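Local coordinates for tRNA (adenine(58)-N(1))-methyltransferase catalytic subunit TRM61 C-terminal domain-containing protein (Thermoplasma acidophilum, PDB 1YB2) that probably transfers a methyl group from S-adenosyl-L-methionine to N1 of adenine 58 in tRNA, at residues V30-Y35 / M229-T234; G63-V68 / I266-M271; E233-M238 / A260-A265. All coordinates share one frame; numbering follows the deposited sequence.

Interaction 1 of 3, residues V30-Y35 / M229-T234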
loop_
_atom_site.group_PDB
_atom_site.type_symbol
_atom_site.label_atom_id
_atom_site.label_comp_id
_atom_site.label_asym_id
_atom_site.label_seq_id
_atom_site.Cartn_x
_atom_site.Cartn_y
_atom_site.Cartn_z
ATOM N N VAL A 30 -13.737 2.972 -16.160
ATOM C CA VAL A 30 -12.281 2.869 -16.266
ATOM C C VAL A 30 -11.855 2.444 -17.663
ATOM O O VAL A 30 -12.662 1.917 -18.432
ATOM C CB VAL A 30 -11.675 1.891 -15.211
ATOM C CG1 VAL A 30 -12.126 2.254 -13.820
ATOM C CG2 VAL A 30 -12.031 0.422 -15.508
ATOM N N SER A 31 -10.579 2.669 -17.985
ATOM C CA SER A 31 -10.012 2.226 -19.249
ATOM C C SER A 31 -8.493 2.334 -19.192
ATOM O O SER A 31 -7.935 2.741 -18.169
ATOM C CB SER A 31 -10.567 3.037 -20.424
ATOM O OG SER A 31 -9.905 4.284 -20.531
ATOM N N GLU A 32 -7.840 1.961 -20.289
ATOM C CA GLU A 32 -6.390 2.086 -20.415
ATOM C C GLU A 32 -5.968 3.558 -20.556
ATOM O O GLU A 32 -4.783 3.862 -20.470
ATOM C CB GLU A 32 -5.826 1.220 -21.565
ATOM C CG GLU A 32 -4.372 0.789 -21.295
ATOM C CD GLU A 32 -3.668 -0.015 -22.411
ATOM O OE1 GLU A 32 -4.213 -1.063 -22.874
ATOM O OE2 GLU A 32 -2.516 0.380 -22.769
ATOM N N ASP A 33 -6.913 4.475 -20.750
ATOM C CA ASP A 33 -6.545 5.910 -20.656
ATOM C C ASP A 33 -7.495 6.851 -19.902
ATOM O O ASP A 33 -7.169 7.271 -18.794
ATOM C CB ASP A 33 -6.099 6.507 -22.002
ATOM C CG ASP A 33 -7.168 6.443 -23.052
ATOM O OD1 ASP A 33 -7.781 5.369 -23.192
ATOM O OD2 ASP A 33 -7.395 7.468 -23.742
ATOM N N GLU A 34 -8.653 7.179 -20.476
ATOM C CA GLU A 34 -9.601 8.084 -19.795
ATOM C C GLU A 34 -10.512 7.378 -18.789
ATOM O O GLU A 34 -10.873 6.206 -18.956
ATOM C CB GLU A 34 -10.449 8.863 -20.803
ATOM C CG GLU A 34 -9.651 9.824 -21.669
ATOM C CD GLU A 34 -9.335 11.135 -20.962
ATOM O OE1 GLU A 34 -10.280 11.789 -20.446
ATOM O OE2 GLU A 34 -8.140 11.522 -20.932
ATOM N N TYR A 35 -10.864 8.102 -17.731
ATOM C CA TYR A 35 -11.814 7.611 -16.746
ATOM C C TYR A 35 -13.045 8.503 -16.749
ATOM O O TYR A 35 -12.985 9.655 -17.176
ATOM C CB TYR A 35 -11.187 7.538 -15.357
ATOM C CG TYR A 35 -10.168 6.424 -15.201
ATOM C CD1 TYR A 35 -9.111 6.278 -16.101
ATOM C CD2 TYR A 35 -10.251 5.526 -14.149
ATOM C CE1 TYR A 35 -8.172 5.262 -15.956
ATOM C CE2 TYR A 35 -9.322 4.504 -14.003
ATOM C CZ TYR A 35 -8.291 4.371 -14.905
ATOM O OH TYR A 35 -7.365 3.356 -14.739
HETATM N N MSE A 229 -10.156 -10.040 -19.619
HETATM C CA MSE A 229 -9.630 -9.001 -18.747
HETATM C C MSE A 229 -9.285 -7.785 -19.574
HETATM O O MSE A 229 -8.953 -7.898 -20.742
HETATM C CB MSE A 229 -8.393 -9.498 -17.991
HETATM C CG MSE A 229 -8.724 -10.450 -16.840
HETATM SE SE MSE A 229 -7.129 -10.698 -15.708
HETATM C CE MSE A 229 -6.659 -12.486 -16.249
ATOM N N HIS A 230 -9.399 -6.613 -18.965
ATOM C CA HIS A 230 -9.085 -5.361 -19.645
ATOM C C HIS A 230 -7.880 -4.717 -18.948
ATOM O O HIS A 230 -7.936 -4.461 -17.754
ATOM C CB HIS A 230 -10.303 -4.441 -19.600
ATOM C CG HIS A 230 -10.133 -3.187 -20.386
ATOM N ND1 HIS A 230 -10.424 -3.113 -21.732
ATOM C CD2 HIS A 230 -9.668 -1.968 -20.028
ATOM C CE1 HIS A 230 -10.156 -1.892 -22.164
ATOM N NE2 HIS A 230 -9.697 -1.179 -21.150
ATOM N N HIS A 231 -6.795 -4.493 -19.694
ATOM C CA HIS A 231 -5.582 -3.831 -19.186
ATOM C C HIS A 231 -5.879 -2.397 -18.745
ATOM O O HIS A 231 -6.493 -1.629 -19.493
ATOM C CB HIS A 231 -4.486 -3.858 -20.259
ATOM C CG HIS A 231 -3.211 -3.168 -19.874
ATOM N ND1 HIS A 231 -2.526 -3.443 -18.707
ATOM C CD2 HIS A 231 -2.451 -2.269 -20.549
ATOM C CE1 HIS A 231 -1.422 -2.718 -18.664
ATOM N NE2 HIS A 231 -1.356 -1.992 -19.768
ATOM N N LEU A 232 -5.459 -2.060 -17.529
ATOM C CA LEU A 232 -5.660 -0.728 -16.964
ATOM C C LEU A 232 -4.364 0.038 -17.127
ATOM O O LEU A 232 -4.328 1.067 -17.782
ATOM C CB LEU A 232 -6.054 -0.803 -15.481
ATOM C CG LEU A 232 -7.439 -1.392 -15.148
ATOM C CD1 LEU A 232 -7.656 -1.489 -13.630
ATOM C CD2 LEU A 232 -8.542 -0.576 -15.775
ATOM N N GLU A 233 -3.297 -0.489 -16.533
ATOM C CA GLU A 233 -1.993 0.113 -16.654
ATOM C C GLU A 233 -0.916 -0.821 -16.154
ATOM O O GLU A 233 -1.183 -1.750 -15.365
ATOM C CB GLU A 233 -1.932 1.454 -15.914
ATOM C CG GLU A 233 -1.849 1.399 -14.421
ATOM C CD GLU A 233 -1.482 2.757 -13.819
ATOM O OE1 GLU A 233 -1.148 3.700 -14.580
ATOM O OE2 GLU A 233 -1.514 2.873 -12.574
ATOM N N THR A 234 0.291 -0.564 -16.630
ATOM C CA THR A 234 1.490 -1.266 -16.205
ATOM C C THR A 234 2.506 -0.196 -15.871
ATOM O O THR A 234 2.705 0.770 -16.654
ATOM C CB THR A 234 2.061 -2.174 -17.312
ATOM O OG1 THR A 234 1.149 -3.229 -17.584
ATOM C CG2 THR A 234 3.380 -2.791 -16.889
HETATM O O HOH W 1 -5.753 3.236 -16.742
HETATM O O HOH W 2 -6.739 -1.832 -22.455
#
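The imidazole of H231 meets E32 at its edge, where ring atom CD2 lies 3.2 Å from OE1 of E32, close to the ring plane. The carboxylate is turned 72° from that plane, so the two flat groups cross rather than stack; E32 gets there by swinging CG anti to its backbone N (chi1 -152°) and running straight on. N of E233 lies over one face of the H231 ring, toward its rim. The ring of H230 has the backbone N of E32 at its edge, 3.7 Å from NE2, while water 2 sits over one face. Y35 lays one face of its ring against V30 CA and S31 N, with O of D33 and water 1 at the edge. Water 1 joins the two segments: it accepts from OH of Y35 at 2.6 Å and donates to O of S31 and to O of L232. Water 2 makes a second bridge, donating to OE1 of E32 and to O of H231. The end of strand 28-30 and the loop after it, from the N-terminal beta domain, thus lean on the outermost strand of the methyltransferase sheet within this chain through direct contacts and two water bridges, with no direct hydrogen bond between the segments. An ST turn shapes the loop, S31 OG accepting from N of D33 while donating to O of E34; K71 also reaches that hydroxyl. E32 CA adds a C-H...O contact to O of L232, with 163° at the hydrogen. V30 CG2 packs 3.6 Å from L232 CD2, and Y82 touches both side chains. From the second subunit, R241 bonds to O of E32.

Interaction 2 of 3, residues G63-V68 / I266-M271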
loop_
_atom_site.group_PDB
_atom_site.type_symbol
_atom_site.label_atom_id
_atom_site.label_comp_id
_atom_site.label_asym_id
_atom_site.label_seq_id
_atom_site.Cartn_x
_atom_site.Cartn_y
_atom_site.Cartn_z
ATOM N N GLY A 63 -17.936 -4.559 -14.365
ATOM C CA GLY A 63 -17.367 -5.405 -15.417
ATOM C C GLY A 63 -18.034 -5.225 -16.782
ATOM O O GLY A 63 -17.470 -5.645 -17.787
ATOM N N ASP A 64 -19.222 -4.603 -16.841
ATOM C CA ASP A 64 -19.876 -4.350 -18.157
ATOM C C ASP A 64 -19.019 -3.386 -18.982
ATOM O O ASP A 64 -18.387 -2.488 -18.449
ATOM C CB ASP A 64 -21.310 -3.777 -18.031
ATOM C CG ASP A 64 -22.328 -4.787 -17.511
ATOM O OD1 ASP A 64 -22.016 -5.987 -17.373
ATOM O OD2 ASP A 64 -23.477 -4.373 -17.234
ATOM N N GLU A 65 -18.981 -3.603 -20.290
ATOM C CA GLU A 65 -18.236 -2.738 -21.187
ATOM C C GLU A 65 -19.219 -1.788 -21.861
ATOM O O GLU A 65 -20.228 -2.219 -22.445
ATOM C CB GLU A 65 -17.487 -3.577 -22.233
ATOM C CG GLU A 65 -16.732 -2.768 -23.242
ATOM C CD GLU A 65 -15.840 -3.624 -24.153
ATOM O OE1 GLU A 65 -15.109 -3.023 -24.973
ATOM O OE2 GLU A 65 -15.866 -4.879 -24.050
ATOM N N LEU A 66 -18.948 -0.493 -21.749
ATOM C CA LEU A 66 -19.746 0.527 -22.425
ATOM C C LEU A 66 -18.871 1.146 -23.506
ATOM O O LEU A 66 -17.813 1.701 -23.215
ATOM C CB LEU A 66 -20.256 1.602 -21.441
ATOM C CG LEU A 66 -20.903 1.185 -20.111
ATOM C CD1 LEU A 66 -21.388 2.401 -19.307
ATOM C CD2 LEU A 66 -22.047 0.205 -20.314
ATOM N N ILE A 67 -19.299 1.003 -24.755
ATOM C CA ILE A 67 -18.558 1.547 -25.894
ATOM C C ILE A 67 -19.261 2.820 -26.333
ATOM O O ILE A 67 -20.343 2.795 -26.907
ATOM C CB ILE A 67 -18.418 0.531 -27.073
ATOM C CG1 ILE A 67 -17.911 -0.826 -26.556
ATOM C CG2 ILE A 67 -17.478 1.110 -28.179
ATOM C CD1 ILE A 67 -17.688 -1.904 -27.650
ATOM N N VAL A 68 -18.652 3.950 -26.014
ATOM C CA VAL A 68 -19.242 5.230 -26.368
ATOM C C VAL A 68 -18.381 5.915 -27.437
ATOM O O VAL A 68 -17.202 6.215 -27.215
ATOM C CB VAL A 68 -19.592 6.091 -25.111
ATOM C CG1 VAL A 68 -18.956 5.529 -23.843
ATOM C CG2 VAL A 68 -19.285 7.580 -25.319
ATOM N N ILE A 266 -8.645 -5.327 -15.148
ATOM C CA ILE A 266 -10.003 -5.538 -14.614
ATOM C C ILE A 266 -10.752 -6.656 -15.357
ATOM O O ILE A 266 -10.736 -6.703 -16.582
ATOM C CB ILE A 266 -10.819 -4.191 -14.600
ATOM C CG1 ILE A 266 -12.187 -4.337 -13.920
ATOM C CG2 ILE A 266 -10.909 -3.549 -16.024
ATOM C CD1 ILE A 266 -12.828 -2.982 -13.583
ATOM N N LYS A 267 -11.391 -7.563 -14.604
ATOM C CA LYS A 267 -12.253 -8.610 -15.174
ATOM C C LYS A 267 -13.540 -8.026 -15.776
ATOM O O LYS A 267 -14.311 -7.326 -15.095
ATOM C CB LYS A 267 -12.616 -9.654 -14.095
ATOM C CG LYS A 267 -13.610 -10.752 -14.554
ATOM C CD LYS A 267 -12.950 -11.754 -15.503
ATOM C CE LYS A 267 -13.993 -12.708 -16.133
ATOM N NZ LYS A 267 -14.645 -13.571 -15.080
ATOM N N LYS A 268 -13.793 -8.351 -17.042
ATOM C CA LYS A 268 -15.038 -7.942 -17.694
ATOM C C LYS A 268 -16.144 -8.937 -17.405
ATOM O O LYS A 268 -15.874 -10.125 -17.270
ATOM C CB LYS A 268 -14.818 -7.790 -19.194
ATOM C CG LYS A 268 -13.782 -6.719 -19.508
ATOM C CD LYS A 268 -13.557 -6.536 -21.020
ATOM C CE LYS A 268 -12.975 -7.783 -21.634
ATOM N NZ LYS A 268 -12.648 -7.557 -23.065
ATOM N N SER A 269 -17.389 -8.462 -17.317
ATOM C CA SER A 269 -18.524 -9.361 -17.156
ATOM C C SER A 269 -18.841 -10.152 -18.431
ATOM O O SER A 269 -19.497 -11.193 -18.372
ATOM C CB SER A 269 -19.777 -8.572 -16.727
ATOM O OG SER A 269 -20.187 -7.687 -17.765
ATOM N N GLY A 270 -18.383 -9.653 -19.575
ATOM C CA GLY A 270 -18.726 -10.232 -20.864
ATOM C C GLY A 270 -19.843 -9.489 -21.591
ATOM O O GLY A 270 -20.050 -9.717 -22.791
HETATM N N MSE A 271 -20.569 -8.626 -20.877
HETATM C CA MSE A 271 -21.683 -7.865 -21.454
HETATM C C MSE A 271 -21.158 -6.534 -22.038
HETATM O O MSE A 271 -20.369 -5.819 -21.409
HETATM C CB MSE A 271 -22.813 -7.638 -20.430
HETATM C CG MSE A 271 -24.029 -6.947 -20.994
HETATM SE SE MSE A 271 -24.893 -8.081 -22.407
HETATM C CE MSE A 271 -26.104 -6.741 -23.258
HETATM O O HOH W 3 -17.903 -6.753 -20.328
#
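The carbonyl oxygen of G63 is gripped by S269 N at 2.9 Å and by water 3 at 2.8 Å, with a C-H...O contact from K268 CA beside them. The S269 N-H comes from above the carbonyl plane, 61° out of it, and so uses no lone pair. These bonds mark the passage of the chain from the methyltransferase sheet, where strand 258-267 ends, to the N-terminal beta domain, whose outermost strand within this chain, 272-274, runs parallel to strand 65-68. The pairing opens with E65 N giving a straight bond of 2.8 Å to O of M271, and continues to Y273. Water 3 donates to that same M271 oxygen. G63 lies close against the turn, its CA 3.6 Å from O of K267. On the surface, the side chains of E65 and K268 run alongside each other; their charged ends fall short of a salt bridge, and E65 OE1 hydrogen-bonds to OG of S72. With chi1 at 66°, S269 OG stands between its own backbone N and carbonyl carbon, accepting from M271 N in an ST turn and donating to D64 OD1 at 2.5 Å. OD1 accepts this hydrogen bond on its anti lone pair, the one away from OD2, while OD2 is held by N of E61.

Interaction 3 of 3, residues E233-M238 / A260-A265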
loop_
_atom_site.group_PDB
_atom_site.type_symbol
_atom_site.label_atom_id
_atom_site.label_comp_id
_atom_site.label_asym_id
_atom_site.label_seq_id
_atom_site.Cartn_x
_atom_site.Cartn_y
_atom_site.Cartn_z
ATOM N N GLU A 233 -3.297 -0.489 -16.533
ATOM C CA GLU A 233 -1.993 0.113 -16.654
ATOM C C GLU A 233 -0.916 -0.821 -16.154
ATOM O O GLU A 233 -1.183 -1.750 -15.365
ATOM C CB GLU A 233 -1.932 1.454 -15.914
ATOM C CG GLU A 233 -1.849 1.399 -14.421
ATOM C CD GLU A 233 -1.482 2.757 -13.819
ATOM O OE1 GLU A 233 -1.148 3.700 -14.580
ATOM O OE2 GLU A 233 -1.514 2.873 -12.574
ATOM N N THR A 234 0.291 -0.564 -16.630
ATOM C CA THR A 234 1.490 -1.266 -16.205
ATOM C C THR A 234 2.506 -0.196 -15.871
ATOM O O THR A 234 2.705 0.770 -16.654
ATOM C CB THR A 234 2.061 -2.174 -17.312
ATOM O OG1 THR A 234 1.149 -3.229 -17.584
ATOM C CG2 THR A 234 3.380 -2.791 -16.889
ATOM N N VAL A 235 3.129 -0.360 -14.709
ATOM C CA VAL A 235 4.170 0.538 -14.248
ATOM C C VAL A 235 5.495 -0.189 -14.032
ATOM O O VAL A 235 5.522 -1.360 -13.633
ATOM C CB VAL A 235 3.770 1.273 -12.948
ATOM C CG1 VAL A 235 2.505 2.143 -13.193
ATOM C CG2 VAL A 235 3.564 0.304 -11.783
ATOM N N GLU A 236 6.589 0.507 -14.322
ATOM C CA GLU A 236 7.901 0.122 -13.828
ATOM C C GLU A 236 8.162 0.893 -12.521
ATOM O O GLU A 236 8.126 2.132 -12.492
ATOM C CB GLU A 236 8.966 0.398 -14.891
ATOM C CG GLU A 236 10.406 0.139 -14.423
ATOM C CD GLU A 236 11.425 0.462 -15.502
ATOM O OE1 GLU A 236 11.142 1.303 -16.376
ATOM O OE2 GLU A 236 12.511 -0.136 -15.474
ATOM N N LEU A 237 8.383 0.151 -11.438
ATOM C CA LEU A 237 8.658 0.727 -10.127
ATOM C C LEU A 237 10.086 0.394 -9.783
ATOM O O LEU A 237 10.463 -0.786 -9.815
ATOM C CB LEU A 237 7.748 0.120 -9.046
ATOM C CG LEU A 237 6.668 0.978 -8.377
ATOM C CD1 LEU A 237 6.180 0.340 -7.079
ATOM C CD2 LEU A 237 7.140 2.395 -8.084
HETATM N N MSE A 238 10.874 1.412 -9.452
HETATM C CA MSE A 238 12.257 1.220 -9.040
HETATM C C MSE A 238 12.484 1.787 -7.640
HETATM O O MSE A 238 12.132 2.933 -7.351
HETATM C CB MSE A 238 13.210 1.870 -10.032
HETATM C CG MSE A 238 13.178 1.244 -11.404
HETATM SE SE MSE A 238 13.723 2.495 -12.816
HETATM C CE MSE A 238 11.853 3.410 -13.108
ATOM N N ALA A 260 10.498 -3.636 -10.152
ATOM C CA ALA A 260 9.314 -4.471 -10.399
ATOM C C ALA A 260 8.495 -3.912 -11.561
ATOM O O ALA A 260 8.425 -2.687 -11.759
ATOM C CB ALA A 260 8.450 -4.553 -9.166
ATOM N N PHE A 261 7.877 -4.811 -12.321
ATOM C CA PHE A 261 6.954 -4.423 -13.379
ATOM C C PHE A 261 5.575 -4.907 -12.952
ATOM O O PHE A 261 5.361 -6.107 -12.776
ATOM C CB PHE A 261 7.388 -5.031 -14.709
ATOM C CG PHE A 261 8.682 -4.453 -15.244
ATOM C CD1 PHE A 261 8.665 -3.479 -16.237
ATOM C CD2 PHE A 261 9.909 -4.846 -14.717
ATOM C CE1 PHE A 261 9.845 -2.923 -16.717
ATOM C CE2 PHE A 261 11.103 -4.297 -15.197
ATOM C CZ PHE A 261 11.062 -3.331 -16.200
ATOM N N ILE A 262 4.663 -3.969 -12.732
ATOM C CA ILE A 262 3.378 -4.296 -12.126
ATOM C C ILE A 262 2.255 -3.965 -13.097
ATOM O O ILE A 262 2.101 -2.811 -13.506
ATOM C CB ILE A 262 3.172 -3.548 -10.801
ATOM C CG1 ILE A 262 4.373 -3.799 -9.854
ATOM C CG2 ILE A 262 1.834 -3.963 -10.156
ATOM C CD1 ILE A 262 4.458 -2.777 -8.693
ATOM N N THR A 263 1.493 -4.988 -13.475
ATOM C CA THR A 263 0.368 -4.844 -14.411
ATOM C C THR A 263 -0.957 -4.980 -13.649
ATOM O O THR A 263 -1.142 -5.917 -12.865
ATOM C CB THR A 263 0.443 -5.916 -15.528
ATOM O OG1 THR A 263 1.591 -5.672 -16.338
ATOM C CG2 THR A 263 -0.831 -5.929 -16.422
ATOM N N PHE A 264 -1.860 -4.029 -13.861
ATOM C CA PHE A 264 -3.222 -4.103 -13.327
ATOM C C PHE A 264 -4.221 -4.335 -14.454
ATOM O O PHE A 264 -4.134 -3.699 -15.503
ATOM C CB PHE A 264 -3.600 -2.798 -12.616
ATOM C CG PHE A 264 -2.701 -2.447 -11.472
ATOM C CD1 PHE A 264 -1.655 -1.534 -11.643
ATOM C CD2 PHE A 264 -2.881 -3.047 -10.221
ATOM C CE1 PHE A 264 -0.802 -1.201 -10.575
ATOM C CE2 PHE A 264 -2.033 -2.722 -9.136
ATOM C CZ PHE A 264 -1.001 -1.799 -9.316
ATOM N N ALA A 265 -5.188 -5.214 -14.215
ATOM C CA ALA A 265 -6.224 -5.532 -15.198
ATOM C C ALA A 265 -7.563 -5.710 -14.482
ATOM O O ALA A 265 -7.606 -6.172 -13.326
ATOM C CB ALA A 265 -5.845 -6.803 -15.971
#
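V235 and I262 meet in the buried middle of this strand pair, gripped from both directions: V235 N bonds to O of I262 and I262 N to O of V235, each at 2.9 Å. Their side chains cross on one face of the sheet, V235 CG2 resting 4.0 Å from CB of I262. Next to them, on the other face, T234 and T263 form a non-hydrogen-bonded pair whose backbones come close, 4.2 Å between the CA atoms. Helix 214-223 packs on this face, its V221 touching both threonines; a bond between the two hydroxyls is likely, but the place of T234 OG1 is doubtful. The segments run antiparallel, 163° between their directions, as the last two strands of the seven-stranded sheet of a class I, Rossmann-like methyltransferase, where the final strand 258-267 inserts antiparallel to the others. Toward the partly exposed E233 the ladder weakens: L232 and E233 both face F264 in a classic beta bulge. F264 N makes a good 2.8 Å bond to O of E233. The return bond, from E233 N to O of F264, is weak at 3.5 Å. E233 and F264 lie side by side there, CG against CD1. At the far end L237 and A260 exchange N-H...O bonds; at this partly exposed end L237 CD1 meets I262 CD1 at 3.9 Å, and L237 of the second subunit packs against L237. Extended from the backbone (chi1 175°), E236 runs along F261 and lays CG off-centre over the ring in a CH-pi contact, with OE2 reaching near CZ. Its other oxygen, OE1, forms a salt bridge to R240 of the second subunit, whose strand continues the sheet antiparallel beyond residues 234-238.

How the interactions relate
From the N terminus, the small beta domain supplies 30-35 and then 63-68, and both wait for partners almost two hundred residues later, after most of the methyltransferase domain. Interaction 1 closes the first long loop when the chain reaches 229-234. At E233 and T234, which interactions 1 and 3 share, the same strand passes into interaction 3, a short-range closure in which 260-265 returns beside it. The chain then runs directly into 266-271, where interaction 2 closes. Interactions 1 and 2 therefore cross along the sequence, and interaction 3 falls within the span of interaction 2. Together, 1 and 2 tie the N-terminal domain to the strand pair that interaction 3 builds; a probable backbone hydrogen bond from H230 to I266 joins them.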